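PDB 5WOS: CNPV058 bcl-2 like protein from Canarypox virus, which inhibits host-cell apoptosis, engaging the proapoptotic factors BAK1 and BAX, supposedly preventing their activation, as well as other BH3-containing proteins such as BIM, BID and PUMA. Local coordinates for residues I47-M52 and R94-I99; D54-D59 and I98-A103; D73-I78 and P122-E127; K107-K110 and N116-D119. All coordinates share one frame; numbering follows the deposited sequence.

Overall arrangement
Interactions 1 and 2 join the same two elements, helix 43-69 and helix 92-112, with centres about 7 Å apart and Ile96 meeting Ile56 between them. Both are buried and rest on apolar side chains without a polar bond, though in interaction 2 a leucine methyl also meets a backbone carbonyl. Interaction 3, partly buried, sets the loop before helix 78-86, and that helix's first residue, against helix 121-138; its Ile125 reaches Ile99. Interaction 4 is the surface contact, where helix 92-112 meets the following loop; Phe109 touches Ile74 and Val117 touches Glu75. Toward the surface the aliphatic packing is joined by a glutamate carboxylate (interaction 3) and by a phenylalanine ring and the base of a lysine (interaction 4).

Interaction 1. Residues I47-M52 and R94-I99; sequences IIVKNM and RVISII
Ile96 of helix 92-112 meets Val49 and Met52 of helix 43-69, two residues that lie one helical turn apart. The closest backbone approach is between the CA atoms of Met52 and Ile96, at 7.1 Å, and the two segments run in broadly opposite senses. From CB, the Ile96 side chain divides. Its CG2 branch lies anti to the backbone N and touches Met52 CB at 3.8 Å, with the carbonyl carbon of Met52 only slightly farther away. The other branch starts beside the backbone N (chi1 -66°), and its CG1 lies 4.1 Å from Met52 SD. A second bend (chi2 -67°) brings CD1 against two partners: Val49 CG1 is 4.0 Å from Ile96 CD1, and Met52 SD is 4.1 Å from the same methyl. The Met52 chain is extended beyond CG and passes Ile96 at about a right angle; the sulfur touches CG1 and CD1, and the terminal methyl leads away. Through Met52, which packs on an aromatic side chain of the bound peptide, the contact borders the BH3-binding groove, while Val49 lies on the buried side against Trp143 and Leu146. Elsewhere on helix 92-112, outside this contact, Arg94 NE forms a salt bridge with an acidic side chain of the peptide, as the corresponding arginine of the WGR motif does in other Bcl-2 proteins. Every cross-segment contact here is made by carbon or thioether sulfur, which implies cohesion through shape and exclusion of water, without the directional constraint of a polar bond.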
loop_
_atom_site.group_PDB
_atom_site.type_symbol
_atom_site.label_atom_id
_atom_site.label_comp_id
_atom_site.label_asym_id
_atom_site.label_seq_id
_atom_site.Cartn_x
_atom_site.Cartn_y
_atom_site.Cartn_z
ATOM N N ILE A 47 -12.186 2.215 7.042
ATOM C CA ILE A 47 -12.286 1.109 7.992
ATOM C C ILE A 47 -11.995 -0.215 7.298
ATOM O O ILE A 47 -11.260 -1.062 7.821
ATOM C CB ILE A 47 -13.670 1.115 8.669
ATOM C CG1 ILE A 47 -13.631 1.937 9.962
ATOM C CG2 ILE A 47 -14.142 -0.301 8.995
ATOM C CD1 ILE A 47 -13.266 3.392 9.769
ATOM N N ILE A 48 -12.557 -0.416 6.107
ATOM C CA ILE A 48 -12.331 -1.667 5.387
ATOM C C ILE A 48 -10.858 -1.814 5.026
ATOM O O ILE A 48 -10.224 -2.830 5.334
ATOM C CB ILE A 48 -13.238 -1.738 4.146
ATOM C CG1 ILE A 48 -14.695 -1.901 4.585
ATOM C CG2 ILE A 48 -12.826 -2.899 3.240
ATOM C CD1 ILE A 48 -15.713 -1.870 3.449
ATOM N N VAL A 49 -10.287 -0.803 4.365
ATOM C CA VAL A 49 -8.883 -0.885 3.973
ATOM C C VAL A 49 -7.983 -0.937 5.203
ATOM O O VAL A 49 -6.971 -1.644 5.215
ATOM C CB VAL A 49 -8.512 0.292 3.052
ATOM C CG1 VAL A 49 -7.027 0.257 2.712
ATOM C CG2 VAL A 49 -9.342 0.248 1.776
ATOM N N LYS A 50 -8.329 -0.192 6.254
ATOM C CA LYS A 50 -7.515 -0.217 7.465
ATOM C C LYS A 50 -7.437 -1.624 8.041
ATOM O O LYS A 50 -6.365 -2.073 8.464
ATOM C CB LYS A 50 -8.081 0.757 8.502
ATOM C CG LYS A 50 -7.216 0.919 9.748
ATOM C CD LYS A 50 -7.777 1.975 10.702
ATOM C CE LYS A 50 -9.145 1.594 11.243
ATOM N NZ LYS A 50 -9.126 0.269 11.933
ATOM N N ASN A 51 -8.563 -2.341 8.060
ATOM C CA ASN A 51 -8.567 -3.693 8.608
ATOM C C ASN A 51 -7.878 -4.671 7.669
ATOM O O ASN A 51 -7.128 -5.548 8.117
ATOM C CB ASN A 51 -10.000 -4.141 8.886
ATOM C CG ASN A 51 -10.599 -3.453 10.092
ATOM O OD1 ASN A 51 -9.904 -3.156 11.065
ATOM N ND2 ASN A 51 -11.893 -3.194 10.036
ATOM N N MET A 52 -8.119 -4.541 6.364
ATOM C CA MET A 52 -7.469 -5.420 5.397
ATOM C C MET A 52 -5.955 -5.383 5.555
ATOM O O MET A 52 -5.293 -6.429 5.571
ATOM C CB MET A 52 -7.866 -5.021 3.978
ATOM C CG MET A 52 -9.295 -5.364 3.610
ATOM S SD MET A 52 -9.666 -4.885 1.918
ATOM C CE MET A 52 -11.283 -5.621 1.704
ATOM N N ARG A 94 -3.596 -7.731 -4.403
ATOM C CA ARG A 94 -2.250 -7.214 -4.618
ATOM C C ARG A 94 -2.163 -5.736 -4.261
ATOM O O ARG A 94 -1.181 -5.297 -3.648
ATOM C CB ARG A 94 -1.829 -7.458 -6.067
ATOM C CG ARG A 94 -1.636 -8.929 -6.383
ATOM C CD ARG A 94 -1.390 -9.187 -7.858
ATOM N NE ARG A 94 -1.197 -10.611 -8.120
ATOM C CZ ARG A 94 -0.769 -11.114 -9.272
ATOM N NH1 ARG A 94 -0.478 -10.313 -10.287
ATOM N NH2 ARG A 94 -0.623 -12.424 -9.405
ATOM N N VAL A 95 -3.180 -4.953 -4.628
ATOM C CA VAL A 95 -3.179 -3.526 -4.310
ATOM C C VAL A 95 -3.119 -3.314 -2.802
ATOM O O VAL A 95 -2.400 -2.433 -2.314
ATOM C CB VAL A 95 -4.414 -2.841 -4.929
ATOM C CG1 VAL A 95 -4.542 -1.409 -4.445
ATOM C CG2 VAL A 95 -4.326 -2.871 -6.450
ATOM N N ILE A 96 -3.871 -4.112 -2.041
ATOM C CA ILE A 96 -3.871 -3.962 -0.588
ATOM C C ILE A 96 -2.528 -4.387 -0.007
ATOM O O ILE A 96 -1.990 -3.729 0.894
ATOM C CB ILE A 96 -5.035 -4.761 0.027
ATOM C CG1 ILE A 96 -6.384 -4.170 -0.403
ATOM C CG2 ILE A 96 -4.919 -4.805 1.544
ATOM C CD1 ILE A 96 -6.677 -2.792 0.156
ATOM N N SER A 97 -1.969 -5.494 -0.502
ATOM C CA SER A 97 -0.664 -5.950 -0.031
ATOM C C SER A 97 0.402 -4.881 -0.231
ATOM O O SER A 97 1.287 -4.711 0.615
ATOM C CB SER A 97 -0.274 -7.235 -0.760
ATOM O OG SER A 97 -1.301 -8.199 -0.639
ATOM N N ILE A 98 0.339 -4.158 -1.352
ATOM C CA ILE A 98 1.264 -3.052 -1.591
ATOM C C ILE A 98 1.102 -1.982 -0.519
ATOM O O ILE A 98 2.082 -1.493 0.056
ATOM C CB ILE A 98 1.037 -2.476 -3.000
ATOM C CG1 ILE A 98 1.521 -3.465 -4.058
ATOM C CG2 ILE A 98 1.736 -1.118 -3.166
ATOM C CD1 ILE A 98 0.874 -3.264 -5.411
ATOM N N ILE A 99 -0.143 -1.595 -0.242
ATOM C CA ILE A 99 -0.399 -0.550 0.744
ATOM C C ILE A 99 0.111 -0.981 2.112
ATOM O O ILE A 99 0.737 -0.195 2.835
ATOM C CB ILE A 99 -1.901 -0.211 0.777
ATOM C CG1 ILE A 99 -2.343 0.366 -0.571
ATOM C CG2 ILE A 99 -2.210 0.775 1.901
ATOM C CD1 ILE A 99 -3.853 0.368 -0.772
#

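Interaction 2. Residues D54-D59 and I98-A103; sequences DIILRD and IIAFGA
Leu57 and Ala100 bring the backbones of helix 43-69 and helix 92-112 to a CA-CA distance of 6.4 Å, closer than these helices approach at Met52 and Ile96. The pair belongs to the all-helical Bcl-2 fold, in which the hydrophobic helix 92-112 serves as the central element and helix 43-69 packs across it. The close approach is understandable from the side chains: Ala100 points toward its partner helix with a single methyl, and two larger residues close over that methyl. Ile56 also points toward the other helix. Its CG2, set anti to the backbone N, lies 3.8 Å from Ala100 CB, and the branching carbon Ile56 CB follows at 4.2 Å from the same methyl. Leu57 works differently. Its first bond does not aim at helix 92-112, but chi1 of -74° places CG beside the backbone N, which brings CG and CD2 up to Ala100. Leu57 CG then stands 4.2 Å from Ala100 CB. All three touching residues are buried, and the surroundings are aromatic: Leu57 also packs on Tyr26, Tyr30 and Phe64, while Phe101, whose first bond points away from segment 54-59, still meets Phe64, farther along helix 43-69, edge-to-face. Ile56 additionally reaches an aromatic side chain of the bound peptide, so one residue serves both the helix interface and the groove. Beyond the methyl of Ala100, Leu57 continues onto the backbone, where its CD2 rests 3.6 Å from Ala100 O in a van der Waals contact.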
loop_
_atom_site.group_PDB
_atom_site.type_symbol
_atom_site.label_atom_id
_atom_site.label_comp_id
_atom_site.label_asym_id
_atom_site.label_seq_id
_atom_site.Cartn_x
_atom_site.Cartn_y
_atom_site.Cartn_z
ATOM N N ASP A 54 -4.255 -4.370 8.205
ATOM C CA ASP A 54 -3.854 -4.829 9.530
ATOM C C ASP A 54 -3.839 -6.350 9.618
ATOM O O ASP A 54 -3.089 -6.911 10.426
ATOM C CB ASP A 54 -4.784 -4.247 10.596
ATOM C CG ASP A 54 -4.524 -2.776 10.861
ATOM O OD1 ASP A 54 -3.579 -2.217 10.267
ATOM O OD2 ASP A 54 -5.266 -2.177 11.667
ATOM N N ILE A 55 -4.657 -7.031 8.813
ATOM C CA ILE A 55 -4.601 -8.490 8.759
ATOM C C ILE A 55 -3.331 -8.941 8.049
ATOM O O ILE A 55 -2.615 -9.830 8.524
ATOM C CB ILE A 55 -5.852 -9.059 8.063
ATOM C CG1 ILE A 55 -7.133 -8.583 8.755
ATOM C CG2 ILE A 55 -5.812 -10.584 8.071
ATOM C CD1 ILE A 55 -8.371 -8.723 7.891
ATOM N N ILE A 56 -3.038 -8.340 6.894
ATOM C CA ILE A 56 -1.835 -8.703 6.148
ATOM C C ILE A 56 -0.593 -8.464 6.999
ATOM O O ILE A 56 0.303 -9.312 7.074
ATOM C CB ILE A 56 -1.779 -7.923 4.822
ATOM C CG1 ILE A 56 -2.772 -8.527 3.829
ATOM C CG2 ILE A 56 -0.368 -7.928 4.237
ATOM C CD1 ILE A 56 -3.002 -7.675 2.610
ATOM N N LEU A 57 -0.521 -7.303 7.648
ATOM C CA LEU A 57 0.624 -7.002 8.498
ATOM C C LEU A 57 0.754 -8.026 9.617
ATOM O O LEU A 57 1.832 -8.585 9.844
ATOM C CB LEU A 57 0.489 -5.588 9.070
ATOM C CG LEU A 57 0.748 -4.437 8.092
ATOM C CD1 LEU A 57 0.340 -3.109 8.707
ATOM C CD2 LEU A 57 2.209 -4.398 7.679
ATOM N N ARG A 58 -0.344 -8.292 10.325
ATOM C CA ARG A 58 -0.290 -9.216 11.452
ATOM C C ARG A 58 0.220 -10.587 11.030
ATOM O O ARG A 58 0.930 -11.246 11.798
ATOM C CB ARG A 58 -1.673 -9.326 12.094
ATOM C CG ARG A 58 -1.757 -10.316 13.243
ATOM C CD ARG A 58 -2.481 -11.576 12.816
ATOM N NE ARG A 58 -3.870 -11.310 12.445
ATOM C CZ ARG A 58 -4.641 -12.158 11.771
ATOM N NH1 ARG A 58 -4.165 -13.332 11.381
ATOM N NH2 ARG A 58 -5.891 -11.828 11.482
ATOM N N ASP A 59 -0.113 -11.029 9.818
ATOM C CA ASP A 59 0.273 -12.348 9.336
ATOM C C ASP A 59 1.602 -12.367 8.589
ATOM O O ASP A 59 2.156 -13.451 8.382
ATOM C CB ASP A 59 -0.818 -12.904 8.414
ATOM C CG ASP A 59 -2.132 -13.127 9.132
ATOM O OD1 ASP A 59 -2.101 -13.494 10.324
ATOM O OD2 ASP A 59 -3.197 -12.937 8.505
ATOM N N ILE A 98 0.339 -4.158 -1.352
ATOM C CA ILE A 98 1.264 -3.052 -1.591
ATOM C C ILE A 98 1.102 -1.982 -0.519
ATOM O O ILE A 98 2.082 -1.493 0.056
ATOM C CB ILE A 98 1.037 -2.476 -3.000
ATOM C CG1 ILE A 98 1.521 -3.465 -4.058
ATOM C CG2 ILE A 98 1.736 -1.118 -3.166
ATOM C CD1 ILE A 98 0.874 -3.264 -5.411
ATOM N N ILE A 99 -0.143 -1.595 -0.242
ATOM C CA ILE A 99 -0.399 -0.550 0.744
ATOM C C ILE A 99 0.111 -0.981 2.112
ATOM O O ILE A 99 0.737 -0.195 2.835
ATOM C CB ILE A 99 -1.901 -0.211 0.777
ATOM C CG1 ILE A 99 -2.343 0.366 -0.571
ATOM C CG2 ILE A 99 -2.210 0.775 1.901
ATOM C CD1 ILE A 99 -3.853 0.368 -0.772
ATOM N N ALA A 100 -0.143 -2.236 2.486
ATOM C CA ALA A 100 0.300 -2.725 3.787
ATOM C C ALA A 100 1.820 -2.730 3.879
ATOM O O ALA A 100 2.398 -2.205 4.839
ATOM C CB ALA A 100 -0.262 -4.123 4.040
ATOM N N PHE A 101 2.486 -3.325 2.886
ATOM C CA PHE A 101 3.945 -3.315 2.862
ATOM C C PHE A 101 4.479 -1.892 2.789
ATOM O O PHE A 101 5.491 -1.566 3.422
ATOM C CB PHE A 101 4.458 -4.141 1.684
ATOM C CG PHE A 101 5.957 -4.156 1.564
ATOM C CD1 PHE A 101 6.718 -5.001 2.353
ATOM C CD2 PHE A 101 6.604 -3.326 0.665
ATOM C CE1 PHE A 101 8.094 -5.017 2.247
ATOM C CE2 PHE A 101 7.981 -3.341 0.556
ATOM C CZ PHE A 101 8.725 -4.187 1.350
ATOM N N GLY A 102 3.815 -1.027 2.023
ATOM C CA GLY A 102 4.171 0.381 2.047
ATOM C C GLY A 102 4.080 0.969 3.442
ATOM O O GLY A 102 4.968 1.709 3.875
ATOM N N ALA A 103 3.008 0.637 4.170
ATOM C CA ALA A 103 2.860 1.125 5.536
ATOM C C ALA A 103 4.015 0.662 6.414
ATOM O O ALA A 103 4.565 1.448 7.194
ATOM C CB ALA A 103 1.527 0.658 6.119
#

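Interaction 3. Residues D73-I78 and P122-E127; sequences DIENEI and PDIITE
Ile78, at the start of helix 78-86, points toward helix 121-138 and makes the tight part of the contact with one methyl. Its CG2 fits against two others: Ile124 CG2 lies 3.7 Å from Ile78 CG2, and Ile125 CG2 lies 3.8 Å from it. Ile125 offers that branch because its CG1 occupies the crowded position between backbone N and carbonyl carbon (chi1 75°), which turns the longer arm away from Ile78, its CD1 reaching Ile99 of helix 92-112; the side chain also packs on Ile23 and Phe27 of helix 14-32. The outer side is looser. There the Glu75 chain, bent at chi2, brings OE2 to 4.1 Å from Ile124 CD1, a contact of a carboxylate with a methyl, without a hydrogen bond, and both residues are partly exposed. Farther out, the exposed turn is held by its own bond: Asn76 ND2 donates to the syn lone pair of Asp73 OD1 at 2.7 Å, with an N-H...O angle of 164°. A loop with a short 3-10 segment leading into a helix, bordering the bound peptide through Ile74 and helix 121-138 through Glu75 and Ile78, is consistent with the rim of a Bcl-2 family BH3-binding groove.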
loop_
_atom_site.group_PDB
_atom_site.type_symbol
_atom_site.label_atom_id
_atom_site.label_comp_id
_atom_site.label_asym_id
_atom_site.label_seq_id
_atom_site.Cartn_x
_atom_site.Cartn_y
_atom_site.Cartn_z
ATOM N N ASP A 73 18.831 0.579 -0.085
ATOM C CA ASP A 73 18.318 1.596 -1.000
ATOM C C ASP A 73 16.900 1.240 -1.452
ATOM O O ASP A 73 16.615 1.062 -2.638
ATOM C CB ASP A 73 19.268 1.762 -2.191
ATOM C CG ASP A 73 18.707 2.672 -3.272
ATOM O OD1 ASP A 73 18.127 3.724 -2.924
ATOM O OD2 ASP A 73 18.852 2.332 -4.466
ATOM N N ILE A 74 16.000 1.153 -0.469
ATOM C CA ILE A 74 14.644 0.681 -0.738
ATOM C C ILE A 74 13.712 1.811 -1.180
ATOM O O ILE A 74 12.724 1.538 -1.873
ATOM C CB ILE A 74 14.086 -0.066 0.495
ATOM C CG1 ILE A 74 12.646 -0.565 0.274
ATOM C CG2 ILE A 74 14.129 0.789 1.744
ATOM C CD1 ILE A 74 12.551 -1.971 -0.251
ATOM N N GLU A 75 13.993 3.075 -0.835
ATOM C CA GLU A 75 13.070 4.140 -1.230
ATOM C C GLU A 75 12.966 4.244 -2.745
ATOM O O GLU A 75 11.865 4.369 -3.288
ATOM C CB GLU A 75 13.488 5.493 -0.652
ATOM C CG GLU A 75 12.434 6.589 -0.927
ATOM C CD GLU A 75 13.019 7.841 -1.559
ATOM O OE1 GLU A 75 13.758 8.575 -0.869
ATOM O OE2 GLU A 75 12.739 8.087 -2.751
ATOM N N ASN A 76 14.101 4.207 -3.443
ATOM C CA ASN A 76 14.103 4.328 -4.895
ATOM C C ASN A 76 13.769 3.018 -5.595
ATOM O O ASN A 76 13.821 2.964 -6.827
ATOM C CB ASN A 76 15.462 4.843 -5.373
ATOM C CG ASN A 76 15.882 6.110 -4.656
ATOM O OD1 ASN A 76 15.419 7.202 -4.979
ATOM N ND2 ASN A 76 16.764 5.970 -3.673
ATOM N N GLU A 77 13.431 1.969 -4.844
ATOM C CA GLU A 77 12.987 0.703 -5.411
ATOM C C GLU A 77 11.493 0.461 -5.234
ATOM O O GLU A 77 10.991 -0.575 -5.681
ATOM C CB GLU A 77 13.773 -0.459 -4.784
ATOM C CG GLU A 77 15.257 -0.483 -5.150
ATOM C CD GLU A 77 15.493 -0.485 -6.651
ATOM O OE1 GLU A 77 14.747 -1.185 -7.367
ATOM O OE2 GLU A 77 16.415 0.221 -7.115
ATOM N N ILE A 78 10.767 1.388 -4.606
ATOM C CA ILE A 78 9.327 1.201 -4.428
ATOM C C ILE A 78 8.601 1.117 -5.765
ATOM O O ILE A 78 7.804 0.183 -5.957
ATOM C CB ILE A 78 8.760 2.304 -3.519
ATOM C CG1 ILE A 78 9.236 2.109 -2.076
ATOM C CG2 ILE A 78 7.230 2.346 -3.595
ATOM C CD1 ILE A 78 8.625 0.916 -1.353
ATOM N N PRO A 122 3.369 8.032 0.966
ATOM C CA PRO A 122 2.014 7.977 0.388
ATOM C C PRO A 122 1.980 8.363 -1.080
ATOM O O PRO A 122 1.376 7.654 -1.896
ATOM C CB PRO A 122 1.227 8.958 1.266
ATOM C CG PRO A 122 1.981 9.005 2.558
ATOM C CD PRO A 122 3.421 8.860 2.184
ATOM N N ASP A 123 2.622 9.474 -1.441
ATOM C CA ASP A 123 2.640 9.894 -2.837
ATOM C C ASP A 123 3.416 8.909 -3.700
ATOM O O ASP A 123 3.043 8.659 -4.852
ATOM C CB ASP A 123 3.239 11.293 -2.946
ATOM C CG ASP A 123 2.295 12.373 -2.455
ATOM O OD1 ASP A 123 1.232 12.574 -3.081
ATOM O OD2 ASP A 123 2.615 13.016 -1.435
ATOM N N ILE A 124 4.488 8.326 -3.158
ATOM C CA ILE A 124 5.345 7.452 -3.955
ATOM C C ILE A 124 4.594 6.196 -4.384
ATOM O O ILE A 124 4.693 5.767 -5.542
ATOM C CB ILE A 124 6.630 7.105 -3.181
ATOM C CG1 ILE A 124 7.491 8.360 -3.004
ATOM C CG2 ILE A 124 7.428 6.019 -3.912
ATOM C CD1 ILE A 124 8.709 8.163 -2.120
ATOM N N ILE A 125 3.845 5.574 -3.471
ATOM C CA ILE A 125 3.126 4.366 -3.858
ATOM C C ILE A 125 1.867 4.722 -4.639
ATOM O O ILE A 125 1.535 4.059 -5.627
ATOM C CB ILE A 125 2.817 3.471 -2.638
ATOM C CG1 ILE A 125 1.676 4.020 -1.781
ATOM C CG2 ILE A 125 4.067 3.281 -1.781
ATOM C CD1 ILE A 125 1.156 2.991 -0.804
ATOM N N THR A 126 1.169 5.790 -4.243
ATOM C CA THR A 126 0.019 6.240 -5.020
ATOM C C THR A 126 0.427 6.559 -6.453
ATOM O O THR A 126 -0.300 6.238 -7.402
ATOM C CB THR A 126 -0.621 7.465 -4.365
ATOM O OG1 THR A 126 -0.847 7.211 -2.974
ATOM C CG2 THR A 126 -1.952 7.795 -5.028
ATOM N N GLU A 127 1.590 7.191 -6.627
ATOM C CA GLU A 127 2.119 7.425 -7.968
ATOM C C GLU A 127 2.400 6.109 -8.682
ATOM O O GLU A 127 1.942 5.893 -9.811
ATOM C CB GLU A 127 3.391 8.270 -7.892
ATOM C CG GLU A 127 3.165 9.760 -8.068
ATOM C CD GLU A 127 4.463 10.546 -8.082
ATOM O OE1 GLU A 127 4.642 11.412 -7.198
ATOM O OE2 GLU A 127 5.309 10.292 -8.969
#

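Interaction 4. Residues K107-K110 and N116-D119; sequences KVFK and NVVD
Phe109 and Lys110 of helix 92-112 pack against Val117 and Val118 in the loop that follows, with the CA atoms of Lys110 and Val118 6.3 Å apart. Contacts between apolar side chains come first. Val117 CG1, anti to its own backbone N (chi1 -176°), approaches the Phe109 ring obliquely and lies 4.0 Å from CD2. Val118 uses its CG2 branch, which lies 4.3 Å from Phe109 CB. The second kind is packing of a methyl on backbone: the same Val118 CG2 settles over the peptide link between Phe109 and Lys110, 3.8 Å from Lys110 N and equally near Lys110 CA. It meets the base of the lysine side chain too, at 3.9 Å from Lys110 CB, whereas the rest of that chain leads away from the loop and toward Cys31 of helix 14-32. Polar groups contribute no bond between the two segments. Lys107, whose first bond points away from the loop, has weak links elsewhere, to Glu111 and to the carbonyl of Cys31. Beyond the contact, the Phe109 ring touches Ile74 and Val117 touches Glu75, so this surface patch is continuous with the neighbouring loop 73-78. Folding the connection back on the helix that precedes it, before helix 121-138 begins, is the arrangement expected at the turn of the central helical hairpin of the Bcl-2 fold.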
loop_
_atom_site.group_PDB
_atom_site.type_symbol
_atom_site.label_atom_id
_atom_site.label_comp_id
_atom_site.label_asym_id
_atom_site.label_seq_id
_atom_site.Cartn_x
_atom_site.Cartn_y
_atom_site.Cartn_z
ATOM N N LYS A 107 6.759 3.037 8.505
ATOM C CA LYS A 107 7.093 2.925 9.920
ATOM C C LYS A 107 8.577 2.637 10.103
ATOM O O LYS A 107 9.226 3.214 10.983
ATOM C CB LYS A 107 6.254 1.829 10.579
ATOM C CG LYS A 107 5.765 2.164 11.991
ATOM C CD LYS A 107 5.654 0.912 12.851
ATOM C CE LYS A 107 4.622 1.065 13.958
ATOM N NZ LYS A 107 4.891 2.240 14.830
ATOM N N VAL A 108 9.141 1.769 9.259
ATOM C CA VAL A 108 10.539 1.372 9.411
ATOM C C VAL A 108 11.457 2.569 9.205
ATOM O O VAL A 108 12.384 2.804 9.990
ATOM C CB VAL A 108 10.872 0.221 8.446
ATOM C CG1 VAL A 108 12.384 0.087 8.244
ATOM C CG2 VAL A 108 10.294 -1.079 8.985
ATOM N N PHE A 109 11.211 3.349 8.150
ATOM C CA PHE A 109 11.982 4.571 7.957
ATOM C C PHE A 109 11.686 5.599 9.037
ATOM O O PHE A 109 12.519 6.473 9.295
ATOM C CB PHE A 109 11.695 5.173 6.580
ATOM C CG PHE A 109 12.498 4.568 5.466
ATOM C CD1 PHE A 109 13.856 4.355 5.607
ATOM C CD2 PHE A 109 11.892 4.224 4.270
ATOM C CE1 PHE A 109 14.592 3.806 4.581
ATOM C CE2 PHE A 109 12.624 3.675 3.244
ATOM C CZ PHE A 109 13.977 3.470 3.399
ATOM N N LYS A 110 10.518 5.514 9.668
ATOM C CA LYS A 110 10.187 6.439 10.743
ATOM C C LYS A 110 10.966 6.098 12.004
ATOM O O LYS A 110 11.528 6.984 12.659
ATOM C CB LYS A 110 8.683 6.399 11.008
ATOM C CG LYS A 110 8.229 7.259 12.169
ATOM C CD LYS A 110 6.738 7.141 12.362
ATOM C CE LYS A 110 6.247 8.001 13.511
ATOM N NZ LYS A 110 6.860 7.602 14.807
ATOM N N ASN A 116 11.809 12.922 6.414
ATOM C CA ASN A 116 11.631 13.481 5.078
ATOM C C ASN A 116 11.159 12.431 4.078
ATOM O O ASN A 116 10.386 12.746 3.165
ATOM C CB ASN A 116 12.937 14.130 4.617
ATOM C CG ASN A 116 13.312 15.339 5.460
ATOM O OD1 ASN A 116 12.613 15.681 6.414
ATOM N ND2 ASN A 116 14.421 15.986 5.117
ATOM N N VAL A 117 11.595 11.179 4.229
ATOM C CA VAL A 117 11.078 10.118 3.369
ATOM C C VAL A 117 9.648 9.772 3.758
ATOM O O VAL A 117 8.778 9.606 2.896
ATOM C CB VAL A 117 11.983 8.874 3.429
ATOM C CG1 VAL A 117 11.483 7.817 2.452
ATOM C CG2 VAL A 117 13.425 9.242 3.125
ATOM N N VAL A 118 9.389 9.655 5.063
ATOM C CA VAL A 118 8.054 9.326 5.551
ATOM C C VAL A 118 7.020 10.265 4.949
ATOM O O VAL A 118 5.901 9.853 4.622
ATOM C CB VAL A 118 8.033 9.368 7.092
ATOM C CG1 VAL A 118 6.621 9.158 7.628
ATOM C CG2 VAL A 118 8.979 8.316 7.657
ATOM N N ASP A 119 7.382 11.537 4.779
ATOM C CA ASP A 119 6.457 12.504 4.199
ATOM C C ASP A 119 6.113 12.170 2.752
ATOM O O ASP A 119 5.124 12.692 2.225
ATOM C CB ASP A 119 7.056 13.911 4.282
ATOM C CG ASP A 119 6.031 15.000 4.033
ATOM O OD1 ASP A 119 4.819 14.723 4.163
ATOM O OD2 ASP A 119 6.435 16.135 3.709
#